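Local coordinates for protein lamina-associated polypeptide 2 isoforms alpha/zeta (Mus musculus, PDB 2V0X) that dimerises through a largely helical domain and belongs to the nuclear lamina, where it is probably linked to lamin A and chromatin, at residues His7-Gly13 and Leu156-Tyr168. The protein carries 2 engineered substitutions. Numbering follows the deposited sequence.
Sequences HSLTTLG and LRILNRTYDAASY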
loop_
_atom_site.group_PDB
_atom_site.type_symbol
_atom_site.label_atom_id
_atom_site.label_comp_id
_atom_site.label_asym_id
_atom_site.label_seq_id
_atom_site.Cartn_x
_atom_site.Cartn_y
_atom_site.Cartn_z
ATOM N N HIS B 7 16.766 -20.524 -26.862
ATOM C CA HIS B 7 16.016 -19.279 -26.718
ATOM C C HIS B 7 14.631 -19.521 -26.116
ATOM O O HIS B 7 13.858 -18.584 -25.905
ATOM C CB HIS B 7 15.895 -18.558 -28.071
ATOM C CG HIS B 7 15.136 -19.327 -29.111
ATOM N ND1 HIS B 7 13.917 -18.910 -29.602
ATOM C CD2 HIS B 7 15.424 -20.482 -29.757
ATOM C CE1 HIS B 7 13.486 -19.775 -30.502
ATOM N NE2 HIS B 7 14.383 -20.738 -30.616
ATOM N N SER B 8 14.325 -20.786 -25.854
ATOM C CA SER B 8 13.045 -21.163 -25.272
ATOM C C SER B 8 13.079 -20.858 -23.774
ATOM O O SER B 8 13.615 -21.642 -22.985
ATOM C CB SER B 8 12.783 -22.655 -25.511
ATOM O OG SER B 8 11.511 -23.051 -25.028
ATOM N N LEU B 9 12.574 -19.683 -23.401
ATOM C CA LEU B 9 12.537 -19.271 -22.002
ATOM C C LEU B 9 11.194 -19.651 -21.396
ATOM O O LEU B 9 10.157 -19.563 -22.059
ATOM C CB LEU B 9 12.770 -17.763 -21.873
ATOM C CG LEU B 9 14.100 -17.225 -22.410
ATOM C CD1 LEU B 9 14.240 -15.761 -22.051
ATOM C CD2 LEU B 9 15.264 -18.020 -21.844
ATOM N N THR B 10 11.214 -20.092 -20.143
ATOM C CA THR B 10 9.991 -20.500 -19.462
ATOM C C THR B 10 9.983 -20.125 -17.981
ATOM O O THR B 10 11.034 -19.875 -17.385
ATOM C CB THR B 10 9.755 -22.031 -19.603
ATOM O OG1 THR B 10 10.991 -22.733 -19.426
ATOM C CG2 THR B 10 9.165 -22.370 -20.966
ATOM N N THR B 11 8.787 -20.051 -17.405
ATOM C CA THR B 11 8.615 -19.727 -15.994
ATOM C C THR B 11 7.533 -20.619 -15.406
ATOM O O THR B 11 6.471 -20.796 -16.005
ATOM C CB THR B 11 8.204 -18.249 -15.784
ATOM O OG1 THR B 11 7.112 -17.922 -16.649
ATOM C CG2 THR B 11 9.354 -17.329 -16.070
ATOM N N LEU B 12 7.816 -21.213 -14.254
ATOM C CA LEU B 12 6.849 -22.082 -13.597
ATOM C C LEU B 12 5.728 -21.225 -12.998
ATOM O O LEU B 12 5.753 -20.870 -11.819
ATOM C CB LEU B 12 7.535 -22.955 -12.530
ATOM C CG LEU B 12 8.129 -22.360 -11.246
ATOM C CD1 LEU B 12 8.666 -23.481 -10.389
ATOM C CD2 LEU B 12 9.221 -21.349 -11.537
ATOM N N GLY B 13 4.768 -20.858 -13.838
ATOM C CA GLY B 13 3.659 -20.038 -13.385
ATOM C C GLY B 13 4.061 -18.582 -13.250
ATOM O O GLY B 13 4.770 -18.047 -14.105
ATOM N N LEU B 156 22.355 -17.974 -21.899
ATOM C CA LEU B 156 20.955 -18.378 -21.966
ATOM C C LEU B 156 20.402 -18.847 -20.615
ATOM O O LEU B 156 19.227 -18.621 -20.311
ATOM C CB LEU B 156 20.759 -19.475 -23.010
ATOM C CG LEU B 156 20.635 -18.988 -24.452
ATOM C CD1 LEU B 156 21.021 -20.108 -25.411
ATOM C CD2 LEU B 156 19.210 -18.503 -24.710
ATOM N N ARG B 157 21.226 -19.536 -19.831
ATOM C CA ARG B 157 20.801 -19.998 -18.513
ATOM C C ARG B 157 20.691 -18.815 -17.559
ATOM O O ARG B 157 19.821 -18.785 -16.697
ATOM C CB ARG B 157 21.757 -21.060 -17.955
ATOM C CG ARG B 157 21.379 -22.488 -18.376
ATOM C CD ARG B 157 22.297 -23.552 -17.758
ATOM N NE ARG B 157 23.675 -23.430 -18.232
ATOM C CZ ARG B 157 24.653 -22.827 -17.561
ATOM N NH1 ARG B 157 24.418 -22.284 -16.372
ATOM N NH2 ARG B 157 25.866 -22.744 -18.091
ATOM N N ILE B 158 21.558 -17.826 -17.732
ATOM C CA ILE B 158 21.515 -16.640 -16.892
ATOM C C ILE B 158 20.249 -15.868 -17.245
ATOM O O ILE B 158 19.483 -15.494 -16.364
ATOM C CB ILE B 158 22.766 -15.753 -17.085
ATOM C CG1 ILE B 158 23.994 -16.469 -16.520
ATOM C CG2 ILE B 158 22.618 -14.434 -16.354
ATOM C CD1 ILE B 158 23.845 -16.829 -15.054
ATOM N N LEU B 159 19.989 -15.740 -18.543
ATOM C CA LEU B 159 18.832 -15.026 -19.042
ATOM C C LEU B 159 17.541 -15.752 -18.713
ATOM O O LEU B 159 16.491 -15.129 -18.598
ATOM C CB LEU B 159 18.927 -14.809 -20.554
ATOM C CG LEU B 159 19.966 -13.811 -21.097
ATOM C CD1 LEU B 159 19.781 -13.696 -22.603
ATOM C CD2 LEU B 159 19.821 -12.430 -20.437
ATOM N N ASN B 160 17.604 -17.074 -18.584
ATOM C CA ASN B 160 16.400 -17.823 -18.268
ATOM C C ASN B 160 16.000 -17.456 -16.831
ATOM O O ASN B 160 14.831 -17.249 -16.516
ATOM C CB ASN B 160 16.661 -19.321 -18.410
ATOM C CG ASN B 160 15.394 -20.130 -18.325
ATOM O OD1 ASN B 160 14.426 -19.872 -19.047
ATOM N ND2 ASN B 160 15.381 -21.106 -17.438
ATOM N N ARG B 161 17.000 -17.276 -15.988
ATOM C CA ARG B 161 16.779 -16.912 -14.606
ATOM C C ARG B 161 16.195 -15.473 -14.524
ATOM O O ARG B 161 15.224 -15.225 -13.792
ATOM C CB ARG B 161 18.113 -17.026 -13.863
ATOM C CG ARG B 161 18.011 -17.061 -12.346
ATOM C CD ARG B 161 19.397 -16.925 -11.715
ATOM N NE ARG B 161 20.332 -17.923 -12.229
ATOM C CZ ARG B 161 21.658 -17.798 -12.204
ATOM N NH1 ARG B 161 22.220 -16.712 -11.689
ATOM N NH2 ARG B 161 22.426 -18.770 -12.685
ATOM N N THR B 162 16.734 -14.547 -15.320
ATOM C CA THR B 162 16.235 -13.173 -15.317
ATOM C C THR B 162 14.789 -13.131 -15.807
ATOM O O THR B 162 13.994 -12.290 -15.375
ATOM C CB THR B 162 17.107 -12.225 -16.189
ATOM O OG1 THR B 162 16.999 -12.581 -17.574
ATOM C CG2 THR B 162 18.561 -12.306 -15.749
ATOM N N TYR B 163 14.462 -14.043 -16.717
ATOM C CA TYR B 163 13.117 -14.136 -17.275
ATOM C C TYR B 163 12.107 -14.485 -16.155
ATOM O O TYR B 163 11.020 -13.901 -16.073
ATOM C CB TYR B 163 13.092 -15.207 -18.371
ATOM C CG TYR B 163 11.797 -15.266 -19.140
ATOM C CD1 TYR B 163 11.541 -14.369 -20.174
ATOM C CD2 TYR B 163 10.824 -16.209 -18.831
ATOM C CE1 TYR B 163 10.352 -14.404 -20.883
ATOM C CE2 TYR B 163 9.621 -16.253 -19.537
ATOM C CZ TYR B 163 9.396 -15.344 -20.562
ATOM O OH TYR B 163 8.208 -15.368 -21.260
ATOM N N ASP B 164 12.486 -15.432 -15.304
ATOM C CA ASP B 164 11.666 -15.864 -14.182
ATOM C C ASP B 164 11.512 -14.715 -13.177
ATOM O O ASP B 164 10.409 -14.398 -12.744
ATOM C CB ASP B 164 12.305 -17.080 -13.492
ATOM C CG ASP B 164 11.483 -17.588 -12.322
ATOM O OD1 ASP B 164 12.049 -17.756 -11.220
ATOM O OD2 ASP B 164 10.272 -17.825 -12.509
ATOM N N ALA B 165 12.623 -14.086 -12.829
ATOM C CA ALA B 165 12.595 -12.946 -11.911
ATOM C C ALA B 165 11.630 -11.854 -12.419
ATOM O O ALA B 165 10.899 -11.249 -11.624
ATOM C CB ALA B 165 14.007 -12.382 -11.723
ATOM N N ALA B 166 11.593 -11.632 -13.737
ATOM C CA ALA B 166 10.700 -10.617 -14.317
ATOM C C ALA B 166 9.236 -11.018 -14.160
ATOM O O ALA B 166 8.393 -10.172 -13.867
ATOM C CB ALA B 166 11.026 -10.350 -15.804
ATOM N N SER B 167 8.925 -12.301 -14.330
ATOM C CA SER B 167 7.538 -12.723 -14.159
ATOM C C SER B 167 7.175 -12.658 -12.664
ATOM O O SER B 167 6.053 -12.330 -12.314
ATOM C CB SER B 167 7.300 -14.124 -14.726
ATOM O OG SER B 167 8.297 -15.002 -14.271
ATOM N N TYR B 168 8.145 -12.934 -11.800
ATOM C CA TYR B 168 7.938 -12.867 -10.354
ATOM C C TYR B 168 7.548 -11.422 -10.023
ATOM O O TYR B 168 6.595 -11.168 -9.290
ATOM C CB TYR B 168 9.232 -13.225 -9.618
ATOM C CG TYR B 168 9.172 -13.016 -8.115
ATOM C CD1 TYR B 168 8.891 -14.074 -7.246
ATOM C CD2 TYR B 168 9.398 -11.762 -7.562
ATOM C CE1 TYR B 168 8.844 -13.873 -5.860
ATOM C CE2 TYR B 168 9.348 -11.555 -6.199
ATOM C CZ TYR B 168 9.079 -12.604 -5.352
ATOM O OH TYR B 168 9.087 -12.368 -3.997
#
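Segment 7-13, extended through Thr11 and then turning at Leu12, runs alongside helix 152-196 in the same direction, Leu9 level with Asn160 and Thr11 with Asp164; the CA of Thr11 lies 5.2 Å from the CA of Asp164. Leu9 and Thr11 both point at the helix, their two-residue step matching about one helical turn, and straddle Tyr163. Leu9 lays its CB over the centre of the Tyr163 ring, a CH-pi contact 3.9 Å from the centroid, while its CD1 reaches ring atom CD1 at 3.6 Å. Tyr163 stands up from the helix between the two because its chi1 of -173° turns the ring away from the backbone N. Thr11 meets the ring obliquely: its CG2 lies 3.3 Å from Tyr163 CD2 and also packs on Asp164 and the OG of Ser167. That OG is already bonded to the Asp164 carbonyl oxygen. Thr10 N donates a weak but fairly straight bond (163°) to Asn160 OD1, 3.4 Å away. Replacing Tyr163 by alanine is likely to leave Leu9 without the ring face under its CB and open a gap beside Thr11 CG2. His7 and Tyr163 also pack against Asn146 and Ser139 of the second subunit, so the N-terminal segment lies beside the dimer interface. Apolar packing with one weak polar link is consistent with a surface contact held mainly by side-chain fit.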